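Local coordinates for cytoplasmic export protein 1 (PDB 3VWA), which binds tRNA and works in nuclear tRNA export, where it may collect aminoacylated tRNAs from export receptors at the nuclear pore and pass them to the translation machinery, at residues A[46-49]-A[50-53]; A[97-100]-A[101-105]; A[180-183]-A[184-187]; A[492-495]-A[496-500]. All coordinates share one frame; numbering follows the deposited sequence.

Interaction 1: A[46-49]-A[50-53]; sequences KRSP and ENES
Arg47 and Glu52 form a local salt bridge in the turn between strand 39-45 and helix 52-64, while the Asn51 side chain bonds to the backbone of that turn. The Arg47 chain is extended, with CG swung away from its backbone nitrogen (chi1 -158°), and this carries the guanidinium across the bent Glu52 chain, which it crosses at a slant. It grips side-on, with two nitrogens on one oxygen. Arg47 NH2 lies 2.5 Å from Glu52 OE2 and meets it nearly along the C-O direction. Arg47 NE lies 2.8 Å from the same Glu52 OE2, on its anti side. OE2 sits in the guanidinium plane, and the two planar groups are 25° apart. The other nitrogen, NH1, bonds to Thr84 OG1 and Asp78 O in the loop between strands 73-77 and 85-89. Two bonds on OE2 would probably keep Glu52 charged.

Asn51 is buried, and both ends of its amide are used. Asn51 ND2 donates to Lys46 O at 2.8 Å, tilted from the amide plane. Asn51 OD1 accepts from Ser48 N at 3.0 Å, with the donor also off the carbonyl plane. A chi1 of 60° folds the amide back over the preceding residues. Lys46 sends its own amine elsewhere, to Thr23 O.

The arrangement is a tight strand-to-helix connection, with side-chain bonds across it. In this kinase-like domain its place in the order of strands and helices is consistent with the β3-αC link of the N-terminal lobe of protein kinases.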
loop_
_atom_site.group_PDB
_atom_site.type_symbol
_atom_site.label_atom_id
_atom_site.label_comp_id
_atom_site.label_asym_id
_atom_site.label_seq_id
_atom_site.Cartn_x
_atom_site.Cartn_y
_atom_site.Cartn_z
ATOM N N LYS A 46 -9.508 -33.088 7.083
ATOM C CA LYS A 46 -9.588 -33.782 8.348
ATOM C C LYS A 46 -10.291 -35.083 8.029
ATOM O O LYS A 46 -11.448 -35.282 8.395
ATOM C CB LYS A 46 -10.395 -32.952 9.330
ATOM C CG LYS A 46 -9.624 -31.788 9.929
ATOM C CD LYS A 46 -10.410 -31.370 11.163
ATOM C CE LYS A 46 -9.959 -30.028 11.689
ATOM N NZ LYS A 46 -11.078 -29.436 12.487
ATOM N N ARG A 47 -9.590 -35.949 7.299
ATOM C CA ARG A 47 -10.211 -37.133 6.729
ATOM C C ARG A 47 -10.489 -38.199 7.779
ATOM O O ARG A 47 -9.641 -38.523 8.598
ATOM C CB ARG A 47 -9.362 -37.713 5.605
ATOM C CG ARG A 47 -10.173 -38.582 4.635
ATOM C CD ARG A 47 -9.259 -38.869 3.455
ATOM N NE ARG A 47 -9.620 -40.051 2.681
ATOM C CZ ARG A 47 -8.912 -40.447 1.623
ATOM N NH1 ARG A 47 -7.862 -39.733 1.201
ATOM N NH2 ARG A 47 -9.245 -41.538 0.982
ATOM N N SER A 48 -11.690 -38.733 7.751
ATOM C CA SER A 48 -12.079 -39.737 8.719
ATOM C C SER A 48 -13.104 -40.601 8.023
ATOM O O SER A 48 -13.570 -40.248 6.921
ATOM C CB SER A 48 -12.596 -39.091 10.037
ATOM O OG SER A 48 -13.982 -38.812 10.005
ATOM N N PRO A 49 -13.430 -41.757 8.621
ATOM C CA PRO A 49 -14.471 -42.635 8.069
ATOM C C PRO A 49 -15.835 -41.949 7.793
ATOM O O PRO A 49 -16.460 -42.206 6.764
ATOM C CB PRO A 49 -14.597 -43.720 9.149
ATOM C CG PRO A 49 -13.215 -43.791 9.709
ATOM C CD PRO A 49 -12.776 -42.362 9.795
ATOM N N GLU A 50 -16.281 -41.083 8.692
ATOM C CA GLU A 50 -17.572 -40.388 8.521
ATOM C C GLU A 50 -17.604 -39.278 7.435
ATOM O O GLU A 50 -18.601 -39.104 6.750
ATOM C CB GLU A 50 -18.020 -39.821 9.868
ATOM C CG GLU A 50 -16.885 -39.713 10.873
ATOM C CD GLU A 50 -16.965 -38.462 11.722
ATOM O OE1 GLU A 50 -17.888 -37.643 11.489
ATOM O OE2 GLU A 50 -16.095 -38.300 12.614
ATOM N N ASN A 51 -16.527 -38.530 7.258
ATOM C CA ASN A 51 -16.580 -37.465 6.262
ATOM C C ASN A 51 -15.931 -37.851 4.929
ATOM O O ASN A 51 -15.937 -37.074 3.981
ATOM C CB ASN A 51 -15.956 -36.199 6.807
ATOM C CG ASN A 51 -14.522 -36.386 7.187
ATOM O OD1 ASN A 51 -13.738 -36.967 6.424
ATOM N ND2 ASN A 51 -14.152 -35.912 8.376
ATOM N N GLU A 52 -15.408 -39.072 4.862
ATOM C CA GLU A 52 -14.608 -39.504 3.735
ATOM C C GLU A 52 -15.297 -39.280 2.379
ATOM O O GLU A 52 -14.673 -38.822 1.448
ATOM C CB GLU A 52 -14.227 -40.972 3.908
ATOM C CG GLU A 52 -12.723 -41.232 3.830
ATOM C CD GLU A 52 -12.425 -42.211 2.731
ATOM O OE1 GLU A 52 -13.369 -42.894 2.292
ATOM O OE2 GLU A 52 -11.280 -42.279 2.269
ATOM N N SER A 53 -16.584 -39.565 2.273
ATOM C CA SER A 53 -17.276 -39.296 1.000
ATOM C C SER A 53 -17.376 -37.798 0.613
ATOM O O SER A 53 -17.296 -37.413 -0.568
ATOM C CB SER A 53 -18.666 -39.887 1.040
ATOM O OG SER A 53 -19.248 -39.698 -0.226
#

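Interaction 2: A[97-100]-A[101-105]; sequences DNLG and SLSQN
The backbone from Asn98 to Ser103 makes a short helical turn, with Leu102 N 3.1 Å from Asn98 O and Ser103 N 2.8 Å from Leu99 O. Both bonds are fairly straight, at 161° and 158°. A type I turn from Leu102 to Asn105 follows.

The side chains reinforce this turn with weaker bonds. Ser101 OG donates to Asn98 OD1 at 3.1 Å, a weak bond between residues three apart. Asn98 has CG opposite its backbone nitrogen (chi1 -170°), which places the amide oxygen beside the Ser101 side chain. Asn98 stands at the N-cap position but makes no capping bond with its side chain. Two residues past Ser101, Ser103 OG reaches back one helical turn to Leu99 O at 3.1 Å, again weakly. That carbonyl thus receives the amide and the hydroxyl of the same serine. Ser103 OG also rests near Leu99 CG, 3.9 Å away.

Helix 99-102 lies between strand 92-93 and helix 106-122 of the kinase-like domain, consistent with the segment after the hinge in protein kinases. Leu102 is buried and packs on Phe94 and Thr280. The Asn105 side chain caps helix 106-122 through Gly108 N, and its ND2 bonds to Ile275 O and Arg277 O.

The chemistry implies a turn whose shape is set by two good backbone bonds, with the serine hydroxyls adding only weak bonds and Leu102 packed into the protein.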
loop_
_atom_site.group_PDB
_atom_site.type_symbol
_atom_site.label_atom_id
_atom_site.label_comp_id
_atom_site.label_asym_id
_atom_site.label_seq_id
_atom_site.Cartn_x
_atom_site.Cartn_y
_atom_site.Cartn_z
ATOM N N ASP A 97 -14.057 -11.344 11.438
ATOM C CA ASP A 97 -13.671 -10.532 12.614
ATOM C C ASP A 97 -13.441 -9.072 12.271
ATOM O O ASP A 97 -13.167 -8.264 13.166
ATOM C CB ASP A 97 -12.402 -11.076 13.299
ATOM C CG ASP A 97 -12.502 -12.556 13.632
ATOM O OD1 ASP A 97 -11.433 -13.194 13.838
ATOM O OD2 ASP A 97 -13.641 -13.089 13.687
ATOM N N ASN A 98 -13.537 -8.725 10.989
ATOM C CA ASN A 98 -13.305 -7.342 10.599
ATOM C C ASN A 98 -14.450 -6.832 9.761
ATOM O O ASN A 98 -14.391 -5.757 9.147
ATOM C CB ASN A 98 -11.948 -7.181 9.906
ATOM C CG ASN A 98 -11.565 -5.728 9.711
ATOM O OD1 ASN A 98 -11.777 -4.906 10.614
ATOM N ND2 ASN A 98 -11.023 -5.383 8.513
ATOM N N LEU A 99 -15.524 -7.603 9.741
ATOM C CA LEU A 99 -16.651 -7.265 8.911
ATOM C C LEU A 99 -17.101 -5.857 9.303
ATOM O O LEU A 99 -17.607 -5.101 8.487
ATOM C CB LEU A 99 -17.767 -8.259 9.150
ATOM C CG LEU A 99 -19.091 -7.977 8.456
ATOM C CD1 LEU A 99 -18.958 -8.056 6.930
ATOM C CD2 LEU A 99 -20.050 -9.029 8.924
ATOM N N GLY A 100 -16.870 -5.504 10.567
ATOM C CA GLY A 100 -17.338 -4.232 11.115
ATOM C C GLY A 100 -16.694 -3.106 10.356
ATOM O O GLY A 100 -17.354 -2.144 9.996
ATOM N N SER A 101 -15.401 -3.245 10.096
ATOM C CA SER A 101 -14.711 -2.302 9.255
ATOM C C SER A 101 -15.213 -2.302 7.848
ATOM O O SER A 101 -15.523 -1.237 7.359
ATOM C CB SER A 101 -13.217 -2.545 9.243
ATOM O OG SER A 101 -12.676 -1.994 10.415
ATOM N N LEU A 102 -15.285 -3.472 7.201
ATOM C CA LEU A 102 -15.533 -3.546 5.740
ATOM C C LEU A 102 -16.938 -3.093 5.416
ATOM O O LEU A 102 -17.158 -2.543 4.370
ATOM C CB LEU A 102 -15.386 -4.967 5.211
ATOM C CG LEU A 102 -14.031 -5.639 5.369
ATOM C CD1 LEU A 102 -14.276 -7.081 4.994
ATOM C CD2 LEU A 102 -12.989 -4.969 4.474
ATOM N N SER A 103 -17.858 -3.322 6.362
ATOM C CA SER A 103 -19.272 -2.884 6.331
ATOM C C SER A 103 -19.388 -1.396 6.148
ATOM O O SER A 103 -20.377 -0.913 5.650
ATOM C CB SER A 103 -19.911 -3.174 7.687
ATOM O OG SER A 103 -20.559 -4.394 7.687
ATOM N N GLN A 104 -18.377 -0.660 6.604
ATOM C CA GLN A 104 -18.339 0.792 6.442
ATOM C C GLN A 104 -18.299 1.269 4.992
ATOM O O GLN A 104 -18.758 2.355 4.687
ATOM C CB GLN A 104 -17.185 1.369 7.260
ATOM C CG GLN A 104 -17.441 1.251 8.771
ATOM C CD GLN A 104 -16.548 2.125 9.646
ATOM O OE1 GLN A 104 -15.602 2.751 9.178
ATOM N NE2 GLN A 104 -16.840 2.148 10.942
ATOM N N ASN A 105 -17.781 0.450 4.081
ATOM C CA ASN A 105 -17.826 0.780 2.644
ATOM C C ASN A 105 -18.856 -0.119 1.984
ATOM O O ASN A 105 -18.545 -1.244 1.506
ATOM C CB ASN A 105 -16.444 0.605 1.992
ATOM C CG ASN A 105 -16.446 0.945 0.491
ATOM O OD1 ASN A 105 -17.471 0.902 -0.136
ATOM N ND2 ASN A 105 -15.290 1.305 -0.060
#

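Interaction 3: A[180-183]-A[184-187]; sequences CEDP and NTID
Asp182 and Asn184 meet with their flat groups nearly upright to each other, the carboxylate and amide planes 76° apart. Asp182 OD2 is the shared point of contact. Asn184 N donates to Asp182 OD2 at 2.8 Å, in a straight bond of 162° that comes from above the carboxylate plane. Asn184 ND2 adds a weak bond to Asp182 OD2 at 3.1 Å. Asp182 CG stands anti to its backbone nitrogen (chi1 -165°), which places OD2 beside Asn184 N. The bond from the carboxylate to the amide two residues on makes an Asx turn across Pro183.

Thr185 crosses Asp182 at about a right angle. Its hydroxyl position is less certain, so its weak bond to Asp182 O is doubtful. Ile186 N also bonds weakly to Asp182 O, at 2.8 Å. Earlier in the loop, Cys180 SG touches Ile186 CB at 3.7 Å, a plain apolar contact. Pro183 and Ile186 both pack on Phe163 of helix 160-174.

A water donates to Pro183 O at 3.0 Å and weakly to Asp187 OD2. Asp187 also accepts from Leu128 N and Gly129 N, as the aspartate at the start of helix αF does with the catalytic-loop backbone in protein kinases.

The chemistry implies that the turn before the helix is set by one firm carboxylate bond, while the bonds from the Thr185 and Ile186 amides to Asp182 O are weak.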
loop_
_atom_site.group_PDB
_atom_site.type_symbol
_atom_site.label_atom_id
_atom_site.label_comp_id
_atom_site.label_asym_id
_atom_site.label_seq_id
_atom_site.Cartn_x
_atom_site.Cartn_y
_atom_site.Cartn_z
ATOM N N CYS A 180 -32.399 -26.683 3.974
ATOM C CA CYS A 180 -33.513 -27.442 3.419
ATOM C C CYS A 180 -32.968 -28.696 2.770
ATOM O O CYS A 180 -31.755 -28.893 2.699
ATOM C CB CYS A 180 -34.318 -26.625 2.392
ATOM S SG CYS A 180 -33.437 -26.343 0.826
ATOM N N GLU A 181 -33.869 -29.533 2.277
ATOM C CA GLU A 181 -33.467 -30.783 1.640
ATOM C C GLU A 181 -33.633 -30.681 0.135
ATOM O O GLU A 181 -33.257 -31.569 -0.617
ATOM C CB GLU A 181 -34.285 -31.929 2.225
ATOM C CG GLU A 181 -33.949 -32.185 3.700
ATOM C CD GLU A 181 -34.862 -33.242 4.321
ATOM O OE1 GLU A 181 -36.118 -33.112 4.174
ATOM O OE2 GLU A 181 -34.312 -34.218 4.918
ATOM N N ASP A 182 -34.210 -29.582 -0.302
ATOM C CA ASP A 182 -34.452 -29.423 -1.701
ATOM C C ASP A 182 -33.168 -28.904 -2.354
ATOM O O ASP A 182 -32.682 -27.818 -2.004
ATOM C CB ASP A 182 -35.645 -28.489 -1.947
ATOM C CG ASP A 182 -36.166 -28.589 -3.366
ATOM O OD1 ASP A 182 -37.388 -28.341 -3.559
ATOM O OD2 ASP A 182 -35.366 -28.953 -4.274
ATOM N N PRO A 183 -32.597 -29.706 -3.264
ATOM C CA PRO A 183 -31.455 -29.335 -4.097
ATOM C C PRO A 183 -31.711 -28.131 -4.997
ATOM O O PRO A 183 -30.760 -27.518 -5.481
ATOM C CB PRO A 183 -31.255 -30.569 -4.988
ATOM C CG PRO A 183 -31.810 -31.691 -4.201
ATOM C CD PRO A 183 -32.983 -31.115 -3.465
ATOM N N ASN A 184 -32.979 -27.791 -5.230
ATOM C CA ASN A 184 -33.302 -26.755 -6.197
ATOM C C ASN A 184 -33.445 -25.411 -5.559
ATOM O O ASN A 184 -33.531 -24.384 -6.235
ATOM C CB ASN A 184 -34.597 -27.116 -6.907
ATOM C CG ASN A 184 -34.467 -28.395 -7.695
ATOM O OD1 ASN A 184 -33.666 -28.479 -8.623
ATOM N ND2 ASN A 184 -35.234 -29.400 -7.315
ATOM N N THR A 185 -33.489 -25.441 -4.235
ATOM C CA THR A 185 -33.704 -24.272 -3.439
ATOM C C THR A 185 -32.634 -24.140 -2.343
ATOM O O THR A 185 -32.577 -23.106 -1.636
ATOM C CB THR A 185 -35.079 -24.360 -2.753
ATOM O OG1 THR A 185 -35.159 -25.596 -2.037
ATOM C CG2 THR A 185 -36.230 -24.227 -3.762
ATOM N N ILE A 186 -31.813 -25.176 -2.158
ATOM C CA ILE A 186 -30.779 -25.075 -1.128
ATOM C C ILE A 186 -29.772 -23.920 -1.396
ATOM O O ILE A 186 -29.403 -23.199 -0.474
ATOM C CB ILE A 186 -30.079 -26.421 -0.800
ATOM C CG1 ILE A 186 -29.376 -26.328 0.557
ATOM C CG2 ILE A 186 -29.119 -26.872 -1.910
ATOM C CD1 ILE A 186 -28.740 -27.630 1.019
ATOM N N ASP A 187 -29.371 -23.718 -2.641
ATOM C CA ASP A 187 -28.404 -22.640 -2.913
ATOM C C ASP A 187 -28.965 -21.216 -2.720
ATOM O O ASP A 187 -28.315 -20.388 -2.080
ATOM C CB ASP A 187 -27.752 -22.824 -4.268
ATOM C CG ASP A 187 -26.830 -24.040 -4.305
ATOM O OD1 ASP A 187 -26.287 -24.438 -3.229
ATOM O OD2 ASP A 187 -26.646 -24.594 -5.419
HETATM O O HOH W 1 -29.427 -24.877 -5.966
#

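Interaction 4: A[492-495]-A[496-500]; sequences DVNT and IANKI
The side-chain amides of Asn494 and Asn498, one helical turn apart, cross obliquely with their planes 47° apart, so neither lies flat on the face of the other. The third flat group is the Asp492 carboxylate, whose OD1 takes two bonds from Thr495. Thr495 N donates to Asp492 OD1 at 2.8 Å, nearly head-on to the C-O bond; this is the capping bond. Thr495 OG1 donates to Asp492 OD1 at 2.7 Å, from the syn side and 33° out of the carboxylate plane. The hydroxyl can do so because it lies opposite its carbonyl carbon (chi1 -52°). Asp492 is the N-cap of helix 493-504. Its negative charge at the helix start probably suits the helix dipole.

This helix opens the second HEAT repeat, in the solenoid of paired helices at the C-terminal end of the chain. Ile496 and Ile500 are buried and pack on Tyr526 of helix 513-536. Thr495 CG2 touches Ile500 CG1 at 4.0 Å, and the Thr495 side chain also touches Ser458 of helix 454-469.

The backbone starts regularly, with Ile496 N 3.1 Å from Asp492 O and the bond almost straight. It then widens into a pi-type turn. Ile500 N reaches Thr495 O at 3.2 Å, five residues back, and the Lys499 N bond to that same carbonyl is weak. The Lys499 amine extends to Asn459 OD1 of helix 454-469.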
loop_
_atom_site.group_PDB
_atom_site.type_symbol
_atom_site.label_atom_id
_atom_site.label_comp_id
_atom_site.label_asym_id
_atom_site.label_seq_id
_atom_site.Cartn_x
_atom_site.Cartn_y
_atom_site.Cartn_z
ATOM N N ASP A 492 32.955 25.149 21.705
ATOM C CA ASP A 492 33.593 25.215 23.025
ATOM C C ASP A 492 34.189 26.631 23.210
ATOM O O ASP A 492 34.194 27.446 22.266
ATOM C CB ASP A 492 34.689 24.171 23.174
ATOM C CG ASP A 492 35.791 24.345 22.133
ATOM O OD1 ASP A 492 35.939 25.445 21.552
ATOM O OD2 ASP A 492 36.560 23.406 21.918
ATOM N N VAL A 493 34.660 26.941 24.418
ATOM C CA VAL A 493 34.958 28.335 24.732
ATOM C C VAL A 493 36.172 28.756 23.995
ATOM O O VAL A 493 36.352 29.918 23.709
ATOM C CB VAL A 493 35.145 28.657 26.241
ATOM C CG1 VAL A 493 33.796 28.799 26.946
ATOM C CG2 VAL A 493 36.066 27.635 26.917
ATOM N N ASN A 494 37.032 27.801 23.720
ATOM C CA ASN A 494 38.166 28.085 22.911
ATOM C C ASN A 494 37.819 28.613 21.509
ATOM O O ASN A 494 38.417 29.546 21.014
ATOM C CB ASN A 494 38.972 26.820 22.779
ATOM C CG ASN A 494 40.412 27.123 22.621
ATOM O OD1 ASN A 494 40.933 27.164 21.502
ATOM N ND2 ASN A 494 41.064 27.419 23.745
ATOM N N THR A 495 36.851 27.992 20.869
ATOM C CA THR A 495 36.485 28.425 19.533
ATOM C C THR A 495 35.744 29.758 19.608
ATOM O O THR A 495 35.984 30.624 18.820
ATOM C CB THR A 495 35.645 27.343 18.847
ATOM O OG1 THR A 495 36.373 26.110 18.959
ATOM C CG2 THR A 495 35.343 27.736 17.366
ATOM N N ILE A 496 34.890 29.923 20.611
ATOM C CA ILE A 496 34.256 31.191 20.866
ATOM C C ILE A 496 35.269 32.327 20.889
ATOM O O ILE A 496 35.125 33.296 20.143
ATOM C CB ILE A 496 33.391 31.138 22.161
ATOM C CG1 ILE A 496 32.119 30.308 21.853
ATOM C CG2 ILE A 496 32.993 32.545 22.628
ATOM C CD1 ILE A 496 31.620 29.573 23.090
ATOM N N ALA A 497 36.284 32.182 21.729
ATOM C CA ALA A 497 37.357 33.135 21.939
ATOM C C ALA A 497 38.290 33.311 20.746
ATOM O O ALA A 497 38.757 34.438 20.505
ATOM C CB ALA A 497 38.178 32.660 23.129
ATOM N N ASN A 498 38.580 32.208 20.041
ATOM C CA ASN A 498 39.481 32.212 18.876
ATOM C C ASN A 498 38.752 32.860 17.713
ATOM O O ASN A 498 39.393 33.348 16.813
ATOM C CB ASN A 498 39.760 30.772 18.348
ATOM C CG ASN A 498 40.942 30.064 19.026
ATOM O OD1 ASN A 498 41.117 30.088 20.270
ATOM N ND2 ASN A 498 41.768 29.393 18.187
ATOM N N LYS A 499 37.423 32.749 17.664
ATOM C CA LYS A 499 36.752 32.905 16.368
ATOM C C LYS A 499 35.324 33.430 16.371
ATOM O O LYS A 499 35.006 34.388 15.684
ATOM C CB LYS A 499 36.773 31.537 15.656
ATOM C CG LYS A 499 36.117 31.527 14.280
ATOM C CD LYS A 499 36.267 30.151 13.654
ATOM C CE LYS A 499 37.724 29.898 13.248
ATOM N NZ LYS A 499 37.732 29.162 11.955
ATOM N N ILE A 500 34.434 32.783 17.123
ATOM C CA ILE A 500 32.971 33.093 17.030
ATOM C C ILE A 500 32.581 34.516 17.508
ATOM O O ILE A 500 31.619 35.146 16.950
ATOM C CB ILE A 500 32.140 32.004 17.790
ATOM C CG1 ILE A 500 32.572 30.591 17.367
ATOM C CG2 ILE A 500 30.673 32.150 17.537
ATOM C CD1 ILE A 500 32.560 30.406 15.867
#

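How the interactions relate
All four contacts are local, and they follow one another along the chain without nesting or crossing. Interaction 1 closes the turn from strand 39-45 into helix 52-64. Interaction 2 shapes the short helix 99-102 that precedes helix 106-122. Interaction 3 starts helix 186-198 after a loop. These three belong to the N-terminal kinase-like domain; the centres of interactions 1 and 3 are about 23 Å apart, and interaction 2 also meets the loop between helices 255-271 and 283-303. Interaction 4 begins helix 493-504 in the distant HEAT region, with its centre about 92 Å from that of interaction 3. No two of the four touch.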